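Local coordinates for protein type I modular polyketide synthase (Streptomyces albus subsp. albus, PDB 6IYR) that probably loads a malonyl-type extender unit from its coenzyme A thioester onto an acyl carrier protein, as the acyltransferase of salinomycin synthase module 8, at residues L36-I41 with R433-L438; I41-S46 with G90-E95; G115-G120 with A441-V446. One frame throughout, in Å; residues are numbered along the deposited sequence.

Contact 1 (L36-I41 with R433-L438); sequences LTSALI and RFLTSL
L36 turns its CG anti to its own carbonyl carbon (chi1 -68°), and L438 does the same on the facing helix (chi1 -60°). The two branches therefore reach toward each other tip to tip, CD1 of L36 meeting CD1 of L438 at 3.6 Å. The same CD1 of L36 serves two further partners. It lies 3.9 Å from CG of L435, whose side chain slides past that of L36 in the opposite direction, and 4.1 Å from CB of F434.

L435 is the second pivot of the contact. With chi1 at -99°, away from a staggered value, its CD1 is carried across to the turn that precedes strand 41-47. There it packs on CB of L40 at 3.8 Å and comes to 3.2 Å from the L40 carbonyl O, while CB of S38 borders the same methyl at 4.3 Å. The turn is braced from within by an ST turn, the N-H of L40 donating to OG of S38 at 3.0 Å.

Helix 188-208 packs beside the helical segment, against F434, S437 and L438, and the F434 ring also meets W206. L36 and S38 hydrogen-bond through their backbones to R454, where strand 36-37 pairs in parallel with strand 453-454.

No hydrogen bond spans the interface, which illustrates how mainly leucine branches can join an N-terminal strand and the turn after it to helix 431-443. Its cohesion rests on dispersion and the exclusion of water, whereas the backbone hydrogen bonds of L36 and S38 with R454 lie outside the interface.

Contact 2 (I41-S46 with G90-E95); sequences IPWTVS and GVVLAE
W43 and V92 face each other across the strands as a hydrogen-bonded antiparallel pair, and their side chains show how rotamers are fitted to a sheet. CG2 of V92 sits between its backbone N and carbonyl carbon, a crowded position that brings it against CB of W43 at 3.8 Å. The indole itself leads away: chi1 of -71° lifts the ring from the sheet to stack on F100, and its NE1 bonds to P72 O. V45, on the same face, holds CG1 over the chain of G90, 3.7 Å from the G90 carbonyl O.

The other face carries P42, T44, V91 and L93. The chi2 of L93 is nearly eclipsed (2°), a strained value to be read with caution; as modelled, CD1 reaches the partner strand and touches both CA and CB of P42, the latter at 3.7 Å. V91 splits its duties: CG1 points anti to its backbone N and meets CB of P42 at 4.1 Å, while CG2 lies alongside CG2 of T44, the two side chains pointing the same way.

Between the two faces runs a ladder of six backbone hydrogen bonds. W43 N donates to V92 O at 2.9 Å, V92 N returns the bond to W43 O, and the pairs I41 with A94 and V45 with G90 are likewise doubly bonded. In between, CA of V91 makes a CA-H...O contact with W43 O at 3.3 Å.

This ladder joins the outer strand 41-47 to the middle strand 88-94 of a three-stranded antiparallel sheet, consistent with the ketosynthase-to-acyltransferase linker of modular synthases. Helices 50-65 and 72-79 cover the W43 and V45 face, with F100 of helix 97-108 stacked on the indole; helix 431-443 and W450 close on the T44 face, and strand 116-120 continues the sheet beyond V91 and L93.

Contact 3 (G115-G120 with A441-V446); sequences GVIEGG and AWTHGV
An edge strand laid against the C-terminal end of a helix is the fold element here: I117, G119 and G120 of strand 116-120 meet T443 and H444 at the close of helix 431-443. T443 supplies the larger surface. Its CG2 touches CG2 of I117 at 4.0 Å, the two side chains crossing at about a right angle, and its CB rests 3.7 Å from the backbone N of G119. As G119 has no side chain, the two backbones come close, with CA of G119 only 5.0 Å from CA of T443.

The T443 hydroxyl is turned between its backbone N and carbonyl carbon (chi1 64°), where it bonds back to E440 O of the preceding turn. That places OG1 4.1 Å above the plane of the H444 imidazole, over the ring centre.

A Schellman motif ends the helix. G445 takes a positive phi of 106°, V446 N bonds back to A441 O, and G445 N bonds to W442 O. A441 O also accepts from H444 N, which arrives from the opposite face of its carbonyl plane to V446 N. A chi1 of -71° sets CG of H444 anti to its carbonyl carbon, bringing the ring to the strand.

At the ring edge, in plane, ND1 of H444 gives a nearly straight but weak hydrogen bond to G120 O at 3.4 Å. CA of H444 adds a CA-H...O contact to that same oxygen, at 3.6 Å. By contrast, T443 O lies 3.4 Å from G119 O, two acceptors with no bond between them. W442, on another side of the helix end, meets W450 edge-to-face and makes a cation-pi interaction with R89.

The three contacts surround one junction between the small antiparallel sheet and helix 431-443. Contacts 1 and 2 share I41 and lie 10 Å apart between centres; they meet where L40 CD2 packs on A94 CA at 3.5 Å and T436 CB on L93 CD2 at 3.7 Å. Contact 3 joins contact 2 through the sheet, with V91 N 2.7 Å from I117 O, a probable hydrogen bond, and V91 CG2 3.5 Å from W442 CE3. Contacts 1 and 3 use successive parts of the same helix, their centres about 13 Å apart. The GxSxG elbow expected to carry the nucleophile belongs to none of these segments.

Contact 1 (L36-I41 with R433-L438)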
ATOM      1  N   LEU A  36     -13.292 -11.620   1.734  1.00 38.82           N
ATOM      2  CA  LEU A  36     -12.448 -12.679   2.242  1.00 41.14           C
ATOM      3  C   LEU A  36     -13.297 -13.842   2.690  1.00 47.95           C
ATOM      4  O   LEU A  36     -14.370 -13.673   3.265  1.00 42.04           O
ATOM      5  CB  LEU A  36     -11.642 -12.228   3.453  1.00 43.20           C
ATOM      6  CG  LEU A  36     -10.569 -11.183   3.216  1.00 45.96           C
ATOM      7  CD1 LEU A  36     -10.127 -10.592   4.547  1.00 50.58           C
ATOM      8  CD2 LEU A  36      -9.400 -11.812   2.479  1.00 47.37           C
ATOM      9  N   THR A  37     -12.667 -14.990   2.684  1.00 38.26           N
ATOM     10  CA  THR A  37     -13.298 -16.171   3.164  1.00 50.90           C
ATOM     11  C   THR A  37     -12.270 -16.918   4.004  1.00 48.15           C
ATOM     12  O   THR A  37     -11.189 -17.250   3.523  1.00 56.71           O
ATOM     13  CB  THR A  37     -13.802 -16.993   1.979  1.00 47.94           C
ATOM     14  OG1 THR A  37     -14.955 -17.726   2.382  1.00 70.28           O
ATOM     15  CG2 THR A  37     -12.722 -17.931   1.481  1.00 53.65           C
ATOM     16  N   SER A  38     -12.541 -17.020   5.301  1.00 47.46           N
ATOM     17  CA  SER A  38     -11.535 -17.490   6.244  1.00 42.28           C
ATOM     18  C   SER A  38     -12.148 -18.261   7.414  1.00 47.62           C
ATOM     19  O   SER A  38     -13.312 -18.048   7.766  1.00 40.51           O
ATOM     20  CB  SER A  38     -10.753 -16.325   6.821  1.00 42.47           C
ATOM     21  OG  SER A  38      -9.748 -16.827   7.673  1.00 42.76           O
ATOM     22  N   ALA A  39     -11.316 -19.105   8.026  1.00 43.51           N
ATOM     23  CA  ALA A  39     -11.629 -19.818   9.281  1.00 50.72           C
ATOM     24  C   ALA A  39     -11.425 -18.932  10.492  1.00 45.24           C
ATOM     25  O   ALA A  39     -11.962 -19.211  11.555  1.00 49.48           O
ATOM     26  CB  ALA A  39     -10.732 -21.032   9.412  1.00 51.52           C
ATOM     27  N   LEU A  40     -10.575 -17.913  10.338  1.00 42.77           N
ATOM     28  CA  LEU A  40     -10.470 -16.793  11.287  1.00 40.92           C
ATOM     29  C   LEU A  40     -11.692 -15.909  11.186  1.00 38.86           C
ATOM     30  O   LEU A  40     -11.982 -15.367  10.120  1.00 37.84           O
ATOM     31  CB  LEU A  40      -9.262 -15.939  10.952  1.00 41.64           C
ATOM     32  CG  LEU A  40      -7.996 -15.961  11.772  1.00 46.96           C
ATOM     33  CD1 LEU A  40      -7.287 -14.634  11.545  1.00 44.86           C
ATOM     34  CD2 LEU A  40      -8.266 -16.172  13.247  1.00 42.96           C
ATOM     35  N   ILE A  41     -12.414 -15.782  12.299  1.00 40.66           N
ATOM     36  CA  ILE A  41     -13.652 -15.028  12.357  1.00 37.17           C
ATOM     37  C   ILE A  41     -13.524 -13.794  13.273  1.00 39.15           C
ATOM     38  O   ILE A  41     -12.980 -13.874  14.367  1.00 39.92           O
ATOM     39  CB  ILE A  41     -14.787 -15.941  12.842  1.00 38.62           C
ATOM     40  CG1 ILE A  41     -15.048 -17.027  11.805  1.00 47.03           C
ATOM     41  CG2 ILE A  41     -16.069 -15.167  13.056  1.00 33.28           C
ATOM     42  CD1 ILE A  41     -15.674 -18.267  12.406  1.00 51.33           C
ATOM     43  N   ARG A 433      -3.643 -12.016   7.753  1.00 35.31           N
ATOM     44  CA  ARG A 433      -3.043 -10.701   7.895  1.00 32.28           C
ATOM     45  C   ARG A 433      -4.006  -9.642   7.356  1.00 26.02           C
ATOM     46  O   ARG A 433      -4.183  -8.566   7.920  1.00 29.43           O
ATOM     47  CB  ARG A 433      -1.697 -10.638   7.187  1.00 31.83           C
ATOM     48  CG  ARG A 433      -1.171  -9.226   6.974  1.00 32.17           C
ATOM     49  CD  ARG A 433      -1.084  -8.406   8.256  1.00 34.83           C
ATOM     50  NE  ARG A 433      -0.213  -9.040   9.225  1.00 38.24           N
ATOM     51  CZ  ARG A 433      -0.038  -8.604  10.468  1.00 47.96           C
ATOM     52  NH1 ARG A 433       0.739  -9.275  11.306  1.00 42.25           N
ATOM     53  NH2 ARG A 433      -0.637  -7.499  10.871  1.00 48.12           N
ATOM     54  N   PHE A 434      -4.672  -9.982   6.286  1.00 27.26           N
ATOM     55  CA  PHE A 434      -5.575  -9.038   5.675  1.00 30.21           C
ATOM     56  C   PHE A 434      -6.688  -8.717   6.664  1.00 37.04           C
ATOM     57  O   PHE A 434      -6.961  -7.562   6.925  1.00 31.32           O
ATOM     58  CB  PHE A 434      -6.116  -9.609   4.359  1.00 30.76           C
ATOM     59  CG  PHE A 434      -6.483  -8.549   3.329  1.00 32.14           C
ATOM     60  CD1 PHE A 434      -7.223  -7.423   3.685  1.00 38.74           C
ATOM     61  CD2 PHE A 434      -6.157  -8.714   1.998  1.00 38.22           C
ATOM     62  CE1 PHE A 434      -7.586  -6.467   2.739  1.00 38.71           C
ATOM     63  CE2 PHE A 434      -6.518  -7.764   1.053  1.00 34.85           C
ATOM     64  CZ  PHE A 434      -7.220  -6.635   1.427  1.00 35.74           C
ATOM     65  N   LEU A 435      -7.280  -9.739   7.281  1.00 35.27           N
ATOM     66  CA  LEU A 435      -8.337  -9.507   8.268  1.00 30.84           C
ATOM     67  C   LEU A 435      -7.834  -8.633   9.346  1.00 22.69           C
ATOM     68  O   LEU A 435      -8.558  -7.762   9.852  1.00 33.27           O
ATOM     69  CB  LEU A 435      -8.800 -10.818   8.928  1.00 33.64           C
ATOM     70  CG  LEU A 435     -10.061 -11.450   8.380  1.00 45.17           C
ATOM     71  CD1 LEU A 435     -10.368 -12.727   9.162  1.00 51.32           C
ATOM     72  CD2 LEU A 435     -11.227 -10.479   8.461  1.00 38.64           C
ATOM     73  N   THR A 436      -6.621  -8.871   9.802  1.00 28.11           N
ATOM     74  CA  THR A 436      -6.151  -8.013  10.855  1.00 29.96           C
ATOM     75  C   THR A 436      -5.904  -6.570  10.406  1.00 36.91           C
ATOM     76  O   THR A 436      -6.221  -5.612  11.133  1.00 31.96           O
ATOM     77  CB  THR A 436      -5.064  -8.617  11.776  1.00 38.17           C
ATOM     78  OG1 THR A 436      -4.036  -7.674  12.031  1.00 40.80           O
ATOM     79  CG2 THR A 436      -4.531  -9.907  11.318  1.00 37.66           C
ATOM     80  N   SER A 437      -5.580  -6.402   9.132  1.00 30.83           N
ATOM     81  CA  SER A 437      -5.534  -5.052   8.554  1.00 30.96           C
ATOM     82  C   SER A 437      -6.900  -4.392   8.477  1.00 25.52           C
ATOM     83  O   SER A 437      -7.019  -3.243   8.841  1.00 28.57           O
ATOM     84  CB  SER A 437      -4.860  -5.079   7.187  1.00 28.53           C
ATOM     85  OG  SER A 437      -3.473  -5.371   7.368  1.00 27.41           O
ATOM     86  N   LEU A 438      -7.908  -5.104   7.983  1.00 30.26           N
ATOM     87  CA  LEU A 438      -9.268  -4.613   8.039  1.00 31.87           C
ATOM     88  C   LEU A 438      -9.693  -4.223   9.471  1.00 37.27           C
ATOM     89  O   LEU A 438     -10.355  -3.210   9.665  1.00 33.78           O
ATOM     90  CB  LEU A 438     -10.236  -5.649   7.505  1.00 29.31           C
ATOM     91  CG  LEU A 438     -10.040  -6.081   6.067  1.00 35.12           C
ATOM     92  CD1 LEU A 438     -10.896  -7.312   5.822  1.00 34.57           C
ATOM     93  CD2 LEU A 438     -10.457  -4.971   5.110  1.00 39.78           C
TER

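Contact 2 (I41-S46 with G90-E95)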
ATOM      1  N   ILE A  41     -12.414 -15.782  12.299  1.00 40.66           N
ATOM      2  CA  ILE A  41     -13.652 -15.028  12.357  1.00 37.17           C
ATOM      3  C   ILE A  41     -13.524 -13.794  13.273  1.00 39.15           C
ATOM      4  O   ILE A  41     -12.980 -13.874  14.367  1.00 39.92           O
ATOM      5  CB  ILE A  41     -14.787 -15.941  12.842  1.00 38.62           C
ATOM      6  CG1 ILE A  41     -15.048 -17.027  11.805  1.00 47.03           C
ATOM      7  CG2 ILE A  41     -16.069 -15.167  13.056  1.00 33.28           C
ATOM      8  CD1 ILE A  41     -15.674 -18.267  12.406  1.00 51.33           C
ATOM      9  N   PRO A  42     -14.022 -12.640  12.810  1.00 40.56           N
ATOM     10  CA  PRO A  42     -13.900 -11.422  13.586  1.00 40.25           C
ATOM     11  C   PRO A  42     -15.109 -11.231  14.485  1.00 36.44           C
ATOM     12  O   PRO A  42     -16.237 -11.365  14.016  1.00 35.48           O
ATOM     13  CB  PRO A  42     -13.882 -10.328  12.507  1.00 39.29           C
ATOM     14  CG  PRO A  42     -14.702 -10.894  11.409  1.00 37.06           C
ATOM     15  CD  PRO A  42     -14.385 -12.359  11.409  1.00 40.17           C
ATOM     16  N   TRP A  43     -14.878 -10.878  15.750  1.00 30.96           N
ATOM     17  CA  TRP A  43     -15.952 -10.374  16.570  1.00 39.68           C
ATOM     18  C   TRP A  43     -15.618  -8.948  16.852  1.00 35.84           C
ATOM     19  O   TRP A  43     -14.499  -8.652  17.307  1.00 36.56           O
ATOM     20  CB  TRP A  43     -16.035 -11.126  17.907  1.00 38.48           C
ATOM     21  CG  TRP A  43     -16.526 -12.541  17.829  1.00 43.77           C
ATOM     22  CD1 TRP A  43     -16.836 -13.256  16.716  1.00 42.35           C
ATOM     23  CD2 TRP A  43     -16.711 -13.432  18.949  1.00 41.32           C
ATOM     24  NE1 TRP A  43     -17.224 -14.551  17.073  1.00 44.51           N
ATOM     25  CE2 TRP A  43     -17.129 -14.674  18.438  1.00 41.65           C
ATOM     26  CE3 TRP A  43     -16.582 -13.281  20.331  1.00 43.26           C
ATOM     27  CZ2 TRP A  43     -17.403 -15.762  19.267  1.00 42.69           C
ATOM     28  CZ3 TRP A  43     -16.817 -14.380  21.153  1.00 37.71           C
ATOM     29  CH2 TRP A  43     -17.216 -15.598  20.618  1.00 36.68           C
ATOM     30  N   THR A  44     -16.597  -8.071  16.653  1.00 28.61           N
ATOM     31  CA  THR A  44     -16.398  -6.661  16.850  1.00 35.77           C
ATOM     32  C   THR A  44     -17.146  -6.196  18.086  1.00 38.44           C
ATOM     33  O   THR A  44     -18.200  -6.691  18.407  1.00 40.78           O
ATOM     34  CB  THR A  44     -16.862  -5.844  15.617  1.00 38.65           C
ATOM     35  OG1 THR A  44     -18.247  -6.058  15.375  1.00 42.66           O
ATOM     36  CG2 THR A  44     -16.097  -6.276  14.406  1.00 42.99           C
ATOM     37  N   VAL A  45     -16.552  -5.281  18.814  1.00 37.41           N
ATOM     38  CA  VAL A  45     -17.249  -4.643  19.880  1.00 43.00           C
ATOM     39  C   VAL A  45     -16.882  -3.160  19.884  1.00 50.71           C
ATOM     40  O   VAL A  45     -15.832  -2.780  19.350  1.00 43.76           O
ATOM     41  CB  VAL A  45     -16.861  -5.325  21.201  1.00 49.93           C
ATOM     42  CG1 VAL A  45     -15.402  -5.071  21.525  1.00 43.83           C
ATOM     43  CG2 VAL A  45     -17.765  -4.849  22.321  1.00 67.68           C
ATOM     44  N   SER A  46     -17.763  -2.308  20.410  1.00 41.77           N
ATOM     45  CA  SER A  46     -17.417  -0.903  20.600  1.00 46.88           C
ATOM     46  C   SER A  46     -18.080  -0.311  21.833  1.00 49.09           C
ATOM     47  O   SER A  46     -19.090  -0.803  22.291  1.00 55.95           O
ATOM     48  CB  SER A  46     -17.854  -0.109  19.387  1.00 41.59           C
ATOM     49  OG  SER A  46     -19.170  -0.455  19.056  1.00 46.37           O
ATOM     50  N   GLY A  90     -12.897  -2.426  19.261  1.00 30.92           N
ATOM     51  CA  GLY A  90     -12.050  -3.589  19.464  1.00 32.82           C
ATOM     52  C   GLY A  90     -12.511  -4.718  18.571  1.00 27.24           C
ATOM     53  O   GLY A  90     -13.686  -4.801  18.208  1.00 29.67           O
ATOM     54  N   VAL A  91     -11.561  -5.532  18.119  1.00 29.00           N
ATOM     55  CA  VAL A  91     -11.890  -6.694  17.311  1.00 28.54           C
ATOM     56  C   VAL A  91     -11.062  -7.846  17.829  1.00 31.85           C
ATOM     57  O   VAL A  91      -9.874  -7.674  18.140  1.00 33.36           O
ATOM     58  CB  VAL A  91     -11.557  -6.486  15.829  1.00 34.53           C
ATOM     59  CG1 VAL A  91     -12.022  -7.682  15.033  1.00 33.36           C
ATOM     60  CG2 VAL A  91     -12.188  -5.218  15.290  1.00 30.55           C
ATOM     61  N   VAL A  92     -11.669  -9.028  17.934  1.00 31.18           N
ATOM     62  CA  VAL A  92     -10.860 -10.225  18.155  1.00 31.94           C
ATOM     63  C   VAL A  92     -11.059 -11.179  17.041  1.00 26.36           C
ATOM     64  O   VAL A  92     -12.126 -11.216  16.439  1.00 32.60           O
ATOM     65  CB  VAL A  92     -11.174 -10.927  19.496  1.00 31.41           C
ATOM     66  CG1 VAL A  92     -10.916  -9.964  20.648  1.00 33.46           C
ATOM     67  CG2 VAL A  92     -12.612 -11.394  19.520  1.00 33.62           C
ATOM     68  N   LEU A  93      -9.982 -11.848  16.659  1.00 29.24           N
ATOM     69  CA  LEU A  93     -10.025 -12.784  15.534  1.00 29.02           C
ATOM     70  C   LEU A  93      -9.653 -14.106  16.113  1.00 29.57           C
ATOM     71  O   LEU A  93      -8.582 -14.220  16.686  1.00 30.43           O
ATOM     72  CB  LEU A  93      -8.925 -12.489  14.502  1.00 34.05           C
ATOM     73  CG  LEU A  93      -9.010 -11.411  13.434  1.00 43.26           C
ATOM     74  CD1 LEU A  93     -10.294 -10.627  13.521  1.00 34.80           C
ATOM     75  CD2 LEU A  93      -7.780 -10.523  13.500  1.00 47.15           C
ATOM     76  N   ALA A  94     -10.414 -15.136  15.803  1.00 32.90           N
ATOM     77  CA  ALA A  94     -10.017 -16.458  16.238  1.00 36.50           C
ATOM     78  C   ALA A  94     -10.848 -17.458  15.468  1.00 31.66           C
ATOM     79  O   ALA A  94     -11.838 -17.098  14.822  1.00 32.35           O
ATOM     80  CB  ALA A  94     -10.225 -16.603  17.749  1.00 37.15           C
ATOM     81  N   GLU A  95     -10.364 -18.693  15.475  1.00 34.18           N
ATOM     82  CA  GLU A  95     -10.935 -19.803  14.728  1.00 34.20           C
ATOM     83  C   GLU A  95     -11.861 -20.626  15.570  1.00 39.25           C
ATOM     84  O   GLU A  95     -12.702 -21.305  15.029  1.00 43.64           O
ATOM     85  CB  GLU A  95      -9.833 -20.736  14.240  1.00 43.18           C
ATOM     86  CG  GLU A  95      -8.661 -20.025  13.589  1.00 65.93           C
ATOM     87  CD  GLU A  95      -7.807 -20.948  12.737  1.00 64.74           C
ATOM     88  OE1 GLU A  95      -8.248 -22.082  12.482  1.00 54.99           O
ATOM     89  OE2 GLU A  95      -6.686 -20.543  12.356  1.00 62.88           O
TER

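Contact 3 (G115-G120 with A441-V446)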
ATOM      1  N   GLY A 115      -4.337 -11.506  17.142  1.00 41.19           N
ATOM      2  CA  GLY A 115      -5.782 -11.483  16.941  1.00 40.58           C
ATOM      3  C   GLY A 115      -6.561 -10.570  17.867  1.00 31.43           C
ATOM      4  O   GLY A 115      -7.779 -10.633  17.915  1.00 32.52           O
ATOM      5  N   VAL A 116      -5.870  -9.731  18.617  1.00 37.58           N
ATOM      6  CA  VAL A 116      -6.518  -8.656  19.343  1.00 33.38           C
ATOM      7  C   VAL A 116      -6.173  -7.312  18.722  1.00 37.26           C
ATOM      8  O   VAL A 116      -5.032  -6.910  18.740  1.00 36.29           O
ATOM      9  CB  VAL A 116      -6.065  -8.611  20.799  1.00 40.55           C
ATOM     10  CG1 VAL A 116      -6.727  -7.436  21.505  1.00 38.63           C
ATOM     11  CG2 VAL A 116      -6.429  -9.917  21.498  1.00 45.07           C
ATOM     12  N   ILE A 117      -7.194  -6.577  18.298  1.00 35.99           N
ATOM     13  CA  ILE A 117      -7.011  -5.224  17.759  1.00 35.79           C
ATOM     14  C   ILE A 117      -7.909  -4.242  18.501  1.00 29.72           C
ATOM     15  O   ILE A 117      -9.098  -4.479  18.641  1.00 33.90           O
ATOM     16  CB  ILE A 117      -7.359  -5.183  16.253  1.00 37.63           C
ATOM     17  CG1 ILE A 117      -6.579  -6.279  15.508  1.00 33.42           C
ATOM     18  CG2 ILE A 117      -7.014  -3.827  15.662  1.00 36.67           C
ATOM     19  CD1 ILE A 117      -7.327  -7.592  15.443  1.00 36.06           C
ATOM     20  N   GLU A 118      -7.364  -3.091  18.872  1.00 27.21           N
ATOM     21  CA  GLU A 118      -8.127  -2.069  19.599  1.00 32.64           C
ATOM     22  C   GLU A 118      -7.684  -0.686  19.122  1.00 37.63           C
ATOM     23  O   GLU A 118      -6.509  -0.460  18.823  1.00 34.53           O
ATOM     24  CB  GLU A 118      -7.900  -2.216  21.111  1.00 35.17           C
ATOM     25  CG  GLU A 118      -8.038  -0.941  21.928  1.00 53.85           C
ATOM     26  CD  GLU A 118      -6.738  -0.160  22.045  1.00 53.75           C
ATOM     27  OE1 GLU A 118      -6.780   0.995  22.507  1.00 78.47           O
ATOM     28  OE2 GLU A 118      -5.664  -0.694  21.701  1.00 63.71           O
ATOM     29  N   GLY A 119      -8.626   0.235  19.049  1.00 42.32           N
ATOM     30  CA  GLY A 119      -8.304   1.616  18.716  1.00 46.78           C
ATOM     31  C   GLY A 119      -9.556   2.456  18.789  1.00 44.72           C
ATOM     32  O   GLY A 119     -10.655   1.916  18.938  1.00 39.21           O
ATOM     33  N   GLY A 120      -9.391   3.762  18.587  1.00 36.25           N
ATOM     34  CA  GLY A 120     -10.503   4.702  18.555  1.00 36.95           C
ATOM     35  C   GLY A 120     -10.668   5.389  17.212  1.00 37.13           C
ATOM     36  O   GLY A 120      -9.692   5.595  16.502  1.00 36.37           O
ATOM     37  N   ALA A 441      -8.121  -0.975  10.593  1.00 29.23           N
ATOM     38  CA  ALA A 441      -8.802   0.109   9.886  1.00 34.35           C
ATOM     39  C   ALA A 441     -10.125   0.413  10.564  1.00 29.84           C
ATOM     40  O   ALA A 441     -10.438   1.560  10.872  1.00 34.34           O
ATOM     41  CB  ALA A 441      -9.053  -0.277   8.455  1.00 27.75           C
ATOM     42  N   TRP A 442     -10.946  -0.616  10.698  1.00 32.51           N
ATOM     43  CA  TRP A 442     -12.279  -0.463  11.287  1.00 31.92           C
ATOM     44  C   TRP A 442     -12.213   0.168  12.677  1.00 31.02           C
ATOM     45  O   TRP A 442     -12.971   1.088  12.979  1.00 31.26           O
ATOM     46  CB  TRP A 442     -13.005  -1.811  11.314  1.00 34.33           C
ATOM     47  CG  TRP A 442     -14.350  -1.716  11.887  1.00 39.04           C
ATOM     48  CD1 TRP A 442     -15.483  -1.369  11.233  1.00 37.79           C
ATOM     49  CD2 TRP A 442     -14.714  -1.891  13.270  1.00 37.84           C
ATOM     50  NE1 TRP A 442     -16.532  -1.293  12.119  1.00 35.83           N
ATOM     51  CE2 TRP A 442     -16.097  -1.664  13.364  1.00 38.55           C
ATOM     52  CE3 TRP A 442     -14.022  -2.321  14.407  1.00 40.69           C
ATOM     53  CZ2 TRP A 442     -16.808  -1.827  14.556  1.00 40.18           C
ATOM     54  CZ3 TRP A 442     -14.727  -2.472  15.602  1.00 47.13           C
ATOM     55  CH2 TRP A 442     -16.102  -2.214  15.665  1.00 41.63           C
ATOM     56  N   THR A 443     -11.218  -0.191  13.476  1.00 31.07           N
ATOM     57  CA  THR A 443     -11.136   0.402  14.792  1.00 32.19           C
ATOM     58  C   THR A 443     -10.872   1.883  14.705  1.00 43.24           C
ATOM     59  O   THR A 443     -11.131   2.610  15.657  1.00 37.30           O
ATOM     60  CB  THR A 443     -10.101  -0.273  15.727  1.00 32.55           C
ATOM     61  OG1 THR A 443      -8.767  -0.125  15.232  1.00 34.75           O
ATOM     62  CG2 THR A 443     -10.471  -1.760  15.966  1.00 30.71           C
ATOM     63  N   HIS A 444     -10.355   2.345  13.566  1.00 33.98           N
ATOM     64  CA  HIS A 444     -10.031   3.759  13.440  1.00 33.93           C
ATOM     65  C   HIS A 444     -11.137   4.508  12.728  1.00 30.22           C
ATOM     66  O   HIS A 444     -11.049   5.722  12.538  1.00 30.25           O
ATOM     67  CB  HIS A 444      -8.712   3.947  12.682  1.00 33.19           C
ATOM     68  CG  HIS A 444      -7.517   3.530  13.461  1.00 33.72           C
ATOM     69  ND1 HIS A 444      -7.396   3.775  14.814  1.00 41.34           N
ATOM     70  CD2 HIS A 444      -6.471   2.740  13.128  1.00 33.31           C
ATOM     71  CE1 HIS A 444      -6.276   3.235  15.259  1.00 30.51           C
ATOM     72  NE2 HIS A 444      -5.665   2.660  14.240  1.00 38.17           N
ATOM     73  N   GLY A 445     -12.146   3.771  12.284  1.00 32.70           N
ATOM     74  CA  GLY A 445     -13.341   4.364  11.719  1.00 32.21           C
ATOM     75  C   GLY A 445     -13.383   4.216  10.218  1.00 38.84           C
ATOM     76  O   GLY A 445     -14.289   4.703   9.557  1.00 37.89           O
ATOM     77  N   VAL A 446     -12.463   3.460   9.655  1.00 36.71           N
ATOM     78  CA  VAL A 446     -12.618   3.124   8.251  1.00 33.53           C
ATOM     79  C   VAL A 446     -13.807   2.198   8.127  1.00 35.90           C
ATOM     80  O   VAL A 446     -13.904   1.231   8.883  1.00 37.44           O
ATOM     81  CB  VAL A 446     -11.365   2.428   7.745  1.00 32.04           C
ATOM     82  CG1 VAL A 446     -11.525   2.055   6.298  1.00 32.79           C
ATOM     83  CG2 VAL A 446     -10.168   3.322   7.968  1.00 32.38           C
TER